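Local coordinates for aerobactin synthase IucC (Klebsiella pneumoniae, PDB 6CN7), which probably catalyses the ATP-dependent attachment of a second N-acetyl-N-hydroxylysine to citryl-N-acetyl-N-hydroxylysine, the step that completes the siderophore aerobactin, at residues A[366-371]-A[428-433]; A[198-203]-A[248-253]; A[415-420]-A[456-461]; A[44-49]-A[67-72]. The protein carries 5 engineered substitutions. All coordinates share one frame; numbering follows the deposited sequence.

Interaction 1: A[366-371]-A[428-433]; sequences SPILMA and ITLAMK
Ile368 and Met432 meet on one face of a strand pair, their side chains crossing at a slant. Bends at chi2 and chi3 fold the methionine back, which keeps CG and SD against the Ile368 branch. Its CG lies 3.7 Å from Ile368 CG1, and SD stays close to Ile368 CD1. Ile368 CG1 stands between the backbone N and the carbonyl carbon (chi1 66°), and this points the longer branch at Met432 and at Leu430 CB.

Met370 and Ile428 run side by side and point the same way, with Met370 CB 4.0 Å from Ile428 CG2. The extended Met370 chain then leads away towards helix 475-499, where it packs on His486 and Val490. On the other face Thr429 presents its two branches to different partners. CG2 touches Pro367 CB at 3.8 Å, and OG1 lies beside Leu369 CD2.

The strands are antiparallel, and 366-369 is an outermost strand of a mixed four-stranded sheet. The pairing joins the IucA/IucC-family and FhuF-like parts of the chain. Ser366 with Met432 and Ile368 with Leu430 are hydrogen-bonded pairs, each with two bonds. The bond from Leu430 N to Ile368 O is 2.7 Å long and nearly straight, 173° at the hydrogen. Met370 N adds a fifth bond, to Ile428 O, just as the chain turns into a 3-10 segment. Ser366 lies near a bound MES, probably from the crystallisation liquor.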
loop_
_atom_site.group_PDB
_atom_site.type_symbol
_atom_site.label_atom_id
_atom_site.label_comp_id
_atom_site.label_asym_id
_atom_site.label_seq_id
_atom_site.Cartn_x
_atom_site.Cartn_y
_atom_site.Cartn_z
ATOM N N SER A 366 16.127 14.998 -31.833
ATOM C CA SER A 366 15.802 14.802 -30.431
ATOM C C SER A 366 14.299 14.920 -30.216
ATOM O O SER A 366 13.661 15.819 -30.776
ATOM C CB SER A 366 16.520 15.822 -29.542
ATOM O OG SER A 366 16.191 15.606 -28.178
ATOM N N PRO A 367 13.710 14.044 -29.402
ATOM C CA PRO A 367 12.271 14.131 -29.134
ATOM C C PRO A 367 11.947 15.056 -27.972
ATOM O O PRO A 367 12.676 15.138 -26.980
ATOM C CB PRO A 367 11.909 12.682 -28.789
ATOM C CG PRO A 367 13.130 12.179 -28.096
ATOM C CD PRO A 367 14.307 12.859 -28.760
ATOM N N ILE A 368 10.833 15.770 -28.110
ATOM C CA ILE A 368 10.238 16.517 -27.012
ATOM C C ILE A 368 8.731 16.344 -27.089
ATOM O O ILE A 368 8.164 16.143 -28.168
ATOM C CB ILE A 368 10.606 18.021 -27.038
ATOM C CG1 ILE A 368 9.992 18.719 -28.262
ATOM C CG2 ILE A 368 12.122 18.200 -27.016
ATOM C CD1 ILE A 368 10.090 20.228 -28.220
ATOM N N LEU A 369 8.079 16.416 -25.936
ATOM C CA LEU A 369 6.632 16.539 -25.912
ATOM C C LEU A 369 6.252 17.963 -26.286
ATOM O O LEU A 369 6.940 18.921 -25.919
ATOM C CB LEU A 369 6.078 16.192 -24.532
ATOM C CG LEU A 369 6.330 14.760 -24.054
ATOM C CD1 LEU A 369 5.704 14.546 -22.688
ATOM C CD2 LEU A 369 5.798 13.734 -25.050
ATOM N N MET A 370 5.160 18.100 -27.038
ATOM C CA MET A 370 4.729 19.432 -27.443
ATOM C C MET A 370 4.398 20.294 -26.234
ATOM O O MET A 370 4.512 21.523 -26.298
ATOM C CB MET A 370 3.525 19.337 -28.377
ATOM C CG MET A 370 3.140 20.673 -28.980
ATOM S SD MET A 370 2.077 20.521 -30.419
ATOM C CE MET A 370 1.712 22.246 -30.729
ATOM N N ALA A 371 3.996 19.671 -25.124
ATOM C CA ALA A 371 3.790 20.414 -23.887
ATOM C C ALA A 371 5.035 21.184 -23.471
ATOM O O ALA A 371 4.926 22.147 -22.704
ATOM C CB ALA A 371 3.367 19.462 -22.767
ATOM N N ILE A 428 1.700 14.109 -27.963
ATOM C CA ILE A 428 2.286 14.555 -29.220
ATOM C C ILE A 428 3.776 14.745 -28.986
ATOM O O ILE A 428 4.180 15.559 -28.146
ATOM C CB ILE A 428 1.634 15.851 -29.724
ATOM C CG1 ILE A 428 0.199 15.575 -30.170
ATOM C CG2 ILE A 428 2.447 16.458 -30.879
ATOM C CD1 ILE A 428 -0.590 16.820 -30.481
ATOM N N THR A 429 4.589 13.994 -29.720
ATOM C CA THR A 429 6.036 14.112 -29.662
ATOM C C THR A 429 6.534 14.795 -30.927
ATOM O O THR A 429 6.077 14.488 -32.031
ATOM C CB THR A 429 6.696 12.736 -29.514
ATOM O OG1 THR A 429 6.241 12.112 -28.308
ATOM C CG2 THR A 429 8.214 12.864 -29.471
ATOM N N LEU A 430 7.465 15.729 -30.759
ATOM C CA LEU A 430 8.077 16.440 -31.870
ATOM C C LEU A 430 9.529 16.017 -32.013
ATOM O O LEU A 430 10.253 15.904 -31.018
ATOM C CB LEU A 430 8.014 17.955 -31.669
ATOM C CG LEU A 430 6.630 18.593 -31.556
ATOM C CD1 LEU A 430 6.777 20.066 -31.221
ATOM C CD2 LEU A 430 5.842 18.407 -32.842
ATOM N N ALA A 431 9.950 15.785 -33.252
ATOM C CA ALA A 431 11.355 15.549 -33.557
ATOM C C ALA A 431 12.023 16.894 -33.811
ATOM O O ALA A 431 11.631 17.624 -34.726
ATOM C CB ALA A 431 11.502 14.631 -34.769
ATOM N N MET A 432 13.022 17.221 -32.998
ATOM C CA MET A 432 13.680 18.520 -33.041
ATOM C C MET A 432 15.114 18.355 -33.521
ATOM O O MET A 432 15.827 17.456 -33.066
ATOM C CB MET A 432 13.669 19.187 -31.663
ATOM C CG MET A 432 12.285 19.371 -31.055
ATOM S SD MET A 432 11.270 20.573 -31.940
ATOM C CE MET A 432 12.176 22.092 -31.652
ATOM N N LYS A 433 15.527 19.226 -34.440
ATOM C CA LYS A 433 16.913 19.298 -34.886
ATOM C C LYS A 433 17.296 20.763 -35.017
ATOM O O LYS A 433 16.746 21.476 -35.861
ATOM C CB LYS A 433 17.110 18.569 -36.220
#

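Interaction 2: A[198-203]-A[248-253]; sequences PQEFAR and GEFGDL
Glu200 of helix 198-210 accepts a hydrogen bond from the backbone of Gly251, where the chain turns a corner between strands 244-250 and 252-256. The contact packs a helix against the corner of a large antiparallel sheet. Gly251 N reaches Glu200 OE1 at 3.0 Å, almost straight at 174°. It comes to the anti side of that oxygen and lies somewhat out of the carboxylate plane. The glutamate chain folds back at chi2 (-77°), which brings OE1 alongside the corner.

The same oxygen takes a second bond on its syn lone pair, from Arg203 NH2. This is a salt bridge one helical turn along, and a weak bond from NE to OE2 supplements it. The 2.5 Å between Arg203 NH2 and Glu200 OE1 is short, and its exact length is doubtful. Two donors on OE1 may steady the carboxylate in its charged form.

Arg203 also leans on Phe250. The ring atom CD1 sits over one face of the guanidinium, offset toward its rim, with the two planes 42° apart. Arg203 NH1 comes within 3.3 Å of Phe250 CE1.

Further out, Arg167 on strand 165-174 makes a long, weak ion pair with Glu200 OE1, and its NH1 also lies close to Arg203 NH2. Phe250 makes an edge-to-face contact with Phe204, the residue after Arg203. On its backbone side, Trp170 NE1 donates a hydrogen bond to Phe250 O.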
loop_
_atom_site.group_PDB
_atom_site.type_symbol
_atom_site.label_atom_id
_atom_site.label_comp_id
_atom_site.label_asym_id
_atom_site.label_seq_id
_atom_site.Cartn_x
_atom_site.Cartn_y
_atom_site.Cartn_z
ATOM N N PRO A 198 22.258 -9.800 -20.232
ATOM C CA PRO A 198 22.536 -11.244 -20.139
ATOM C C PRO A 198 22.785 -11.726 -18.721
ATOM O O PRO A 198 22.505 -12.892 -18.412
ATOM C CB PRO A 198 23.778 -11.414 -21.024
ATOM C CG PRO A 198 23.703 -10.289 -21.997
ATOM C CD PRO A 198 23.095 -9.139 -21.249
ATOM N N GLN A 199 23.298 -10.862 -17.844
ATOM C CA GLN A 199 23.575 -11.266 -16.471
ATOM C C GLN A 199 22.283 -11.480 -15.691
ATOM O O GLN A 199 22.136 -12.476 -14.973
ATOM C CB GLN A 199 24.452 -10.211 -15.794
ATOM C CG GLN A 199 25.232 -10.711 -14.589
ATOM C CD GLN A 199 26.452 -9.857 -14.294
ATOM O OE1 GLN A 199 27.070 -9.302 -15.203
ATOM N NE2 GLN A 199 26.805 -9.744 -13.018
ATOM N N GLU A 200 21.328 -10.554 -15.826
ATOM C CA GLU A 200 20.056 -10.683 -15.119
ATOM C C GLU A 200 19.184 -11.777 -15.721
ATOM O O GLU A 200 18.444 -12.447 -14.991
ATOM C CB GLU A 200 19.312 -9.347 -15.135
ATOM C CG GLU A 200 19.971 -8.264 -14.303
ATOM C CD GLU A 200 19.733 -8.447 -12.818
ATOM O OE1 GLU A 200 18.553 -8.517 -12.410
ATOM O OE2 GLU A 200 20.721 -8.528 -12.058
ATOM N N PHE A 201 19.249 -11.969 -17.041
ATOM C CA PHE A 201 18.475 -13.032 -17.674
ATOM C C PHE A 201 18.889 -14.405 -17.160
ATOM O O PHE A 201 18.060 -15.319 -17.097
ATOM C CB PHE A 201 18.638 -12.959 -19.193
ATOM C CG PHE A 201 17.925 -14.055 -19.935
ATOM C CD1 PHE A 201 16.604 -13.904 -20.323
ATOM C CD2 PHE A 201 18.580 -15.234 -20.254
ATOM C CE1 PHE A 201 15.948 -14.910 -21.010
ATOM C CE2 PHE A 201 17.929 -16.243 -20.939
ATOM C CZ PHE A 201 16.613 -16.081 -21.317
ATOM N N ALA A 202 20.161 -14.571 -16.790
ATOM C CA ALA A 202 20.604 -15.844 -16.230
ATOM C C ALA A 202 20.102 -16.017 -14.803
ATOM O O ALA A 202 19.624 -17.095 -14.434
ATOM C CB ALA A 202 22.128 -15.938 -16.279
ATOM N N ARG A 203 20.209 -14.966 -13.987
ATOM C CA ARG A 203 19.626 -15.007 -12.651
ATOM C C ARG A 203 18.129 -15.275 -12.725
ATOM O O ARG A 203 17.585 -16.045 -11.923
ATOM C CB ARG A 203 19.909 -13.693 -11.923
ATOM C CG ARG A 203 19.510 -13.682 -10.455
ATOM C CD ARG A 203 20.122 -12.490 -9.729
ATOM N NE ARG A 203 19.560 -11.216 -10.174
ATOM C CZ ARG A 203 18.514 -10.616 -9.613
ATOM N NH1 ARG A 203 17.897 -11.167 -8.576
ATOM N NH2 ARG A 203 18.082 -9.456 -10.090
ATOM N N GLY A 248 10.069 -12.194 -8.371
ATOM C CA GLY A 248 10.821 -11.097 -7.801
ATOM C C GLY A 248 11.154 -10.052 -8.850
ATOM O O GLY A 248 10.650 -10.067 -9.976
ATOM N N GLU A 249 12.027 -9.132 -8.457
ATOM C CA GLU A 249 12.439 -8.040 -9.326
ATOM C C GLU A 249 13.707 -8.426 -10.075
ATOM O O GLU A 249 14.645 -8.973 -9.484
ATOM C CB GLU A 249 12.666 -6.766 -8.513
ATOM C CG GLU A 249 11.412 -6.250 -7.826
ATOM C CD GLU A 249 11.650 -4.954 -7.077
ATOM O OE1 GLU A 249 12.828 -4.564 -6.920
ATOM O OE2 GLU A 249 10.658 -4.322 -6.651
ATOM N N PHE A 250 13.728 -8.147 -11.376
ATOM C CA PHE A 250 14.875 -8.455 -12.217
ATOM C C PHE A 250 15.017 -7.385 -13.287
ATOM O O PHE A 250 14.049 -6.715 -13.656
ATOM C CB PHE A 250 14.745 -9.819 -12.909
ATOM C CG PHE A 250 14.641 -10.984 -11.970
ATOM C CD1 PHE A 250 15.777 -11.553 -11.419
ATOM C CD2 PHE A 250 13.408 -11.530 -11.661
ATOM C CE1 PHE A 250 15.682 -12.636 -10.564
ATOM C CE2 PHE A 250 13.306 -12.611 -10.808
ATOM C CZ PHE A 250 14.445 -13.165 -10.259
ATOM N N GLY A 251 16.237 -7.240 -13.785
ATOM C CA GLY A 251 16.472 -6.563 -15.040
ATOM C C GLY A 251 16.841 -5.101 -14.897
ATOM O O GLY A 251 17.332 -4.632 -13.866
ATOM N N ASP A 252 16.578 -4.366 -15.973
ATOM C CA ASP A 252 17.012 -2.987 -16.109
ATOM C C ASP A 252 16.161 -2.056 -15.253
ATOM O O ASP A 252 15.114 -2.429 -14.718
ATOM C CB ASP A 252 16.944 -2.556 -17.574
ATOM C CG ASP A 252 17.940 -3.294 -18.442
ATOM O OD1 ASP A 252 18.962 -3.767 -17.901
ATOM O OD2 ASP A 252 17.701 -3.408 -19.662
ATOM N N LEU A 253 16.632 -0.816 -15.138
ATOM C CA LEU A 253 15.933 0.230 -14.411
ATOM C C LEU A 253 15.061 1.026 -15.370
ATOM O O LEU A 253 15.487 1.366 -16.479
ATOM C CB LEU A 253 16.935 1.154 -13.718
ATOM C CG LEU A 253 17.796 0.528 -12.620
ATOM C CD1 LEU A 253 18.853 1.515 -12.137
ATOM C CD2 LEU A 253 16.931 0.069 -11.457
#

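Interaction 3: A[415-420]-A[456-461]; sequences CRYGVA and FPEMDS
Helix 395-417 ends at Tyr417, Gly418 leaves it with positive phi, and the Tyr417 and Glu458 CA atoms are 5.3 Å apart at the short 3-10 turn 457-459. Glu458 CB rests 3.5 Å from Tyr417 CD1, and the two side chains cross at about a right angle. Arg416 CG lies over the centre of one face of the Tyr417 ring.

Phe456 approaches the helix end with its own edge. Its CD2 is 3.4 Å from Gly418 N, a fit made possible by the missing side chain at Gly418. Met459 CG comes to 3.1 Å from Tyr417 O, with SD a little further off.

The Glu458 chain bends at chi2 (88°), and this brings its carboxylate back over the Arg416 carbonyl. Glu458 OE1 and Arg416 O are 3.3 Å apart, and both are acceptors. Arg529 bridges them: NH2 makes a salt bridge to Glu458 OE1, and NH1 bonds the carbonyls of Cys415 and Arg416. It also forms a cation-pi contact with Phe456. Arg416 and Tyr417 OH instead turn to Asp311. The close acceptors thus share one arginine, whose charge probably offsets the repulsion between them at the helix end.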
loop_
_atom_site.group_PDB
_atom_site.type_symbol
_atom_site.label_atom_id
_atom_site.label_comp_id
_atom_site.label_asym_id
_atom_site.label_seq_id
_atom_site.Cartn_x
_atom_site.Cartn_y
_atom_site.Cartn_z
ATOM N N CYS A 415 -10.564 14.673 -42.020
ATOM C CA CYS A 415 -11.465 15.041 -43.109
ATOM C C CYS A 415 -11.492 13.995 -44.214
ATOM O O CYS A 415 -12.523 13.831 -44.878
ATOM C CB CYS A 415 -11.065 16.398 -43.679
ATOM S SG CYS A 415 -11.165 17.732 -42.476
ATOM N N ARG A 416 -10.385 13.286 -44.433
ATOM C CA ARG A 416 -10.318 12.297 -45.504
ATOM C C ARG A 416 -10.765 10.915 -45.047
ATOM O O ARG A 416 -11.479 10.225 -45.781
ATOM C CB ARG A 416 -8.893 12.224 -46.056
ATOM C CG ARG A 416 -8.643 11.090 -47.064
ATOM C CD ARG A 416 -8.411 11.634 -48.453
ATOM N NE ARG A 416 -8.045 10.590 -49.413
ATOM C CZ ARG A 416 -6.831 10.415 -49.924
ATOM N NH1 ARG A 416 -5.825 11.217 -49.592
ATOM N NH2 ARG A 416 -6.618 9.432 -50.791
ATOM N N TYR A 417 -10.363 10.499 -43.848
ATOM C CA TYR A 417 -10.615 9.147 -43.372
ATOM C C TYR A 417 -11.619 9.090 -42.228
ATOM O O TYR A 417 -11.906 7.998 -41.731
ATOM C CB TYR A 417 -9.297 8.500 -42.937
ATOM C CG TYR A 417 -8.254 8.466 -44.030
ATOM C CD1 TYR A 417 -8.340 7.548 -45.065
ATOM C CD2 TYR A 417 -7.186 9.352 -44.027
ATOM C CE1 TYR A 417 -7.395 7.513 -46.072
ATOM C CE2 TYR A 417 -6.231 9.323 -45.025
ATOM C CZ TYR A 417 -6.343 8.401 -46.045
ATOM O OH TYR A 417 -5.400 8.368 -47.044
ATOM N N GLY A 418 -12.158 10.227 -41.796
ATOM C CA GLY A 418 -13.128 10.223 -40.715
ATOM C C GLY A 418 -12.586 9.677 -39.412
ATOM O O GLY A 418 -13.343 9.095 -38.628
ATOM N N VAL A 419 -11.292 9.852 -39.158
ATOM C CA VAL A 419 -10.624 9.304 -37.982
ATOM C C VAL A 419 -10.140 10.461 -37.123
ATOM O O VAL A 419 -9.512 11.396 -37.633
ATOM C CB VAL A 419 -9.446 8.391 -38.376
ATOM C CG1 VAL A 419 -8.704 7.901 -37.137
ATOM C CG2 VAL A 419 -9.935 7.213 -39.206
ATOM N N ALA A 420 -10.422 10.394 -35.823
ATOM C CA ALA A 420 -9.996 11.413 -34.874
ATOM C C ALA A 420 -9.013 10.818 -33.876
ATOM O O ALA A 420 -9.188 9.685 -33.419
ATOM C CB ALA A 420 -11.193 12.009 -34.127
ATOM N N PHE A 456 -17.585 6.896 -44.819
ATOM C CA PHE A 456 -16.618 7.364 -45.803
ATOM C C PHE A 456 -16.053 6.175 -46.573
ATOM O O PHE A 456 -15.685 5.169 -45.954
ATOM C CB PHE A 456 -15.474 8.118 -45.134
ATOM C CG PHE A 456 -15.871 9.446 -44.536
ATOM C CD1 PHE A 456 -17.150 9.957 -44.699
ATOM C CD2 PHE A 456 -14.948 10.189 -43.814
ATOM C CE1 PHE A 456 -17.501 11.177 -44.150
ATOM C CE2 PHE A 456 -15.293 11.410 -43.264
ATOM C CZ PHE A 456 -16.571 11.904 -43.433
ATOM N N PRO A 457 -15.968 6.237 -47.906
ATOM C CA PRO A 457 -15.306 5.142 -48.633
ATOM C C PRO A 457 -13.898 4.875 -48.135
ATOM O O PRO A 457 -13.472 3.715 -48.065
ATOM C CB PRO A 457 -15.308 5.633 -50.086
ATOM C CG PRO A 457 -16.414 6.622 -50.161
ATOM C CD PRO A 457 -16.476 7.278 -48.817
ATOM N N GLU A 458 -13.166 5.929 -47.771
ATOM C CA GLU A 458 -11.798 5.782 -47.294
ATOM C C GLU A 458 -11.715 5.000 -45.989
ATOM O O GLU A 458 -10.605 4.666 -45.559
ATOM C CB GLU A 458 -11.157 7.161 -47.112
ATOM C CG GLU A 458 -11.142 8.021 -48.370
ATOM C CD GLU A 458 -12.406 8.849 -48.541
ATOM O OE1 GLU A 458 -13.399 8.574 -47.834
ATOM O OE2 GLU A 458 -12.407 9.776 -49.381
ATOM N N MET A 459 -12.848 4.698 -45.354
ATOM C CA MET A 459 -12.872 3.931 -44.117
ATOM C C MET A 459 -13.165 2.452 -44.330
ATOM O O MET A 459 -13.092 1.681 -43.368
ATOM C CB MET A 459 -13.920 4.506 -43.159
ATOM C CG MET A 459 -13.335 5.308 -42.025
ATOM S SD MET A 459 -14.596 5.888 -40.874
ATOM C CE MET A 459 -15.031 4.340 -40.094
ATOM N N ASP A 460 -13.501 2.039 -45.553
ATOM C CA ASP A 460 -13.820 0.637 -45.798
ATOM C C ASP A 460 -12.639 -0.280 -45.499
ATOM O O ASP A 460 -12.845 -1.466 -45.223
ATOM C CB ASP A 460 -14.278 0.449 -47.244
ATOM C CG ASP A 460 -15.622 1.095 -47.517
ATOM O OD1 ASP A 460 -16.240 1.613 -46.562
ATOM O OD2 ASP A 460 -16.061 1.086 -48.686
ATOM N N SER A 461 -11.413 0.242 -45.543
ATOM C CA SER A 461 -10.226 -0.566 -45.298
ATOM C C SER A 461 -10.045 -0.927 -43.829
ATOM O O SER A 461 -9.190 -1.764 -43.516
ATOM C CB SER A 461 -8.984 0.178 -45.793
ATOM O OG SER A 461 -9.118 0.547 -47.155
#

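Interaction 4: A[44-49]-A[67-72]; sequences PGAQWR and LRCADE
The CB and SG of Cys69 lie over one face of the Trp48 indole. CB sits 3.5 Å from the centroid of the Trp48 six-membered ring, only 7° off the ring normal, in a CH-pi contact. Cys69 SG is over the same face, 4.0 Å from that centroid, which makes a sulfur-aromatic contact as well. SG is anti to the backbone N of Cys69 (chi1 -169°), and this lays the CB-SG bond across the ring. Ala46 CB touches the sulfur at 3.9 Å. Leu67 CD2 comes up obliquely near Trp48 CE3.

Around this apolar patch the backbones pair as a single antiparallel bridge. Arg49 N bonds Arg68 O, and Arg68 N bonds Arg49 O, both at 2.8 Å. Weaker CA-H...O contacts flank them, such as Cys69 CA to Gln47 O at 3.4 Å. A type II' turn from Cys69 to Glu72 then carries the chain away.

At the outer edge Arg68 bends at chi2, and its NH1 bonds Leu67 O from above the carbonyl plane. The Arg49 guanidinium bonds Gln34. On the inner side Trp48 NE1 bonds Gln82 of helix 76-87. Trp48 and Leu67 both pack on Val16 of helix 4-25, while strand 38-43 pairs with 46-54.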
loop_
_atom_site.group_PDB
_atom_site.type_symbol
_atom_site.label_atom_id
_atom_site.label_comp_id
_atom_site.label_asym_id
_atom_site.label_seq_id
_atom_site.Cartn_x
_atom_site.Cartn_y
_atom_site.Cartn_z
ATOM N N PRO A 44 -18.332 33.025 -2.004
ATOM C CA PRO A 44 -18.936 33.165 -0.672
ATOM C C PRO A 44 -17.853 33.269 0.390
ATOM O O PRO A 44 -16.999 32.390 0.518
ATOM C CB PRO A 44 -19.767 31.887 -0.520
ATOM C CG PRO A 44 -19.989 31.395 -1.911
ATOM C CD PRO A 44 -18.773 31.795 -2.685
ATOM N N GLY A 45 -17.883 34.364 1.143
ATOM C CA GLY A 45 -16.959 34.532 2.246
ATOM C C GLY A 45 -15.521 34.812 1.869
ATOM O O GLY A 45 -14.639 34.662 2.719
ATOM N N ALA A 46 -15.247 35.208 0.629
ATOM C CA ALA A 46 -13.889 35.585 0.265
ATOM C C ALA A 46 -13.906 36.303 -1.075
ATOM O O ALA A 46 -14.761 36.041 -1.925
ATOM C CB ALA A 46 -12.963 34.366 0.202
ATOM N N GLN A 47 -12.948 37.211 -1.244
ATOM C CA GLN A 47 -12.747 37.938 -2.489
ATOM C C GLN A 47 -11.276 37.862 -2.863
ATOM O O GLN A 47 -10.406 38.151 -2.036
ATOM C CB GLN A 47 -13.176 39.403 -2.365
ATOM C CG GLN A 47 -12.839 40.250 -3.591
ATOM C CD GLN A 47 -13.178 41.711 -3.402
ATOM O OE1 GLN A 47 -12.643 42.373 -2.514
ATOM N NE2 GLN A 47 -14.068 42.225 -4.240
ATOM N N TRP A 48 -11.008 37.484 -4.107
ATOM C CA TRP A 48 -9.655 37.406 -4.639
ATOM C C TRP A 48 -9.429 38.574 -5.586
ATOM O O TRP A 48 -10.214 38.784 -6.515
ATOM C CB TRP A 48 -9.424 36.080 -5.364
ATOM C CG TRP A 48 -9.372 34.919 -4.431
ATOM C CD1 TRP A 48 -10.417 34.137 -4.036
ATOM C CD2 TRP A 48 -8.215 34.411 -3.761
ATOM N NE1 TRP A 48 -9.983 33.172 -3.160
ATOM C CE2 TRP A 48 -8.633 33.318 -2.976
ATOM C CE3 TRP A 48 -6.865 34.773 -3.749
ATOM C CZ2 TRP A 48 -7.749 32.584 -2.191
ATOM C CZ3 TRP A 48 -5.990 34.043 -2.969
ATOM C CH2 TRP A 48 -6.435 32.960 -2.201
ATOM N N ARG A 49 -8.366 39.334 -5.338
ATOM C CA ARG A 49 -7.988 40.467 -6.169
ATOM C C ARG A 49 -6.605 40.213 -6.752
ATOM O O ARG A 49 -5.754 39.578 -6.122
ATOM C CB ARG A 49 -8.005 41.774 -5.366
ATOM C CG ARG A 49 -9.385 42.115 -4.818
ATOM C CD ARG A 49 -9.397 43.378 -3.973
ATOM N NE ARG A 49 -9.093 44.574 -4.759
ATOM C CZ ARG A 49 -7.953 45.254 -4.704
ATOM N NH1 ARG A 49 -6.972 44.880 -3.891
ATOM N NH2 ARG A 49 -7.791 46.329 -5.466
ATOM N N LEU A 67 -1.764 38.295 -6.322
ATOM C CA LEU A 67 -2.920 37.669 -5.691
ATOM C C LEU A 67 -3.112 38.177 -4.267
ATOM O O LEU A 67 -2.166 38.220 -3.474
ATOM C CB LEU A 67 -2.760 36.148 -5.692
ATOM C CG LEU A 67 -3.061 35.445 -7.018
ATOM C CD1 LEU A 67 -2.613 33.996 -6.958
ATOM C CD2 LEU A 67 -4.544 35.525 -7.356
ATOM N N ARG A 68 -4.351 38.552 -3.949
ATOM C CA ARG A 68 -4.732 38.993 -2.615
ATOM C C ARG A 68 -6.073 38.378 -2.246
ATOM O O ARG A 68 -7.001 38.367 -3.059
ATOM C CB ARG A 68 -4.850 40.519 -2.531
ATOM C CG ARG A 68 -3.564 41.271 -2.765
ATOM C CD ARG A 68 -2.613 41.120 -1.593
ATOM N NE ARG A 68 -1.435 41.967 -1.756
ATOM C CZ ARG A 68 -0.341 41.615 -2.422
ATOM N NH1 ARG A 68 -0.256 40.421 -2.996
ATOM N NH2 ARG A 68 0.675 42.461 -2.516
ATOM N N CYS A 69 -6.167 37.867 -1.018
ATOM C CA CYS A 69 -7.440 37.453 -0.422
ATOM C C CYS A 69 -7.545 38.178 0.918
ATOM O O CYS A 69 -7.319 37.587 1.976
ATOM C CB CYS A 69 -7.526 35.942 -0.254
ATOM S SG CYS A 69 -9.180 35.351 0.185
ATOM N N ALA A 70 -7.886 39.464 0.862
ATOM C CA ALA A 70 -7.934 40.298 2.056
ATOM C C ALA A 70 -6.539 40.327 2.676
ATOM O O ALA A 70 -5.619 40.917 2.096
ATOM C CB ALA A 70 -8.995 39.776 3.031
ATOM N N ASP A 71 -6.372 39.697 3.841
ATOM C CA ASP A 71 -5.064 39.491 4.443
ATOM C C ASP A 71 -4.791 38.025 4.756
ATOM O O ASP A 71 -3.734 37.718 5.319
ATOM C CB ASP A 71 -4.928 40.329 5.728
ATOM C CG ASP A 71 -4.581 41.784 5.438
ATOM O OD1 ASP A 71 -4.010 42.042 4.359
ATOM O OD2 ASP A 71 -4.872 42.666 6.276
ATOM N N GLU A 72 -5.702 37.116 4.414
ATOM C CA GLU A 72 -5.406 35.700 4.548
ATOM C C GLU A 72 -4.147 35.361 3.752
ATOM O O GLU A 72 -3.916 35.938 2.682
ATOM C CB GLU A 72 -6.579 34.851 4.050
ATOM C CG GLU A 72 -7.843 34.982 4.875
ATOM C CD GLU A 72 -8.637 33.692 4.910
ATOM O OE1 GLU A 72 -9.706 33.637 4.266
ATOM O OE2 GLU A 72 -8.172 32.738 5.572
#

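How the interactions relate
From the N terminus, interaction 4 comes first. It closes a short loop through strand 60-62 and joins the small N-terminal sheet to the chain leading into helix 76-87. Interaction 2 follows in series and closes a loop of helices and strand 217-222, tying helix 198-210 to the large antiparallel sheet. Interactions 1 and 3 come last and cross, since 415-420 lies between the segments of interaction 1 while 456-461 follows both. Interaction 1 spans helix 395-417, and interaction 3 returns to the end of that helix after strand 449-452. Their nearest atoms are about 11 Å apart. Interactions 3 and 4 lie on opposite sides of the chain's centre.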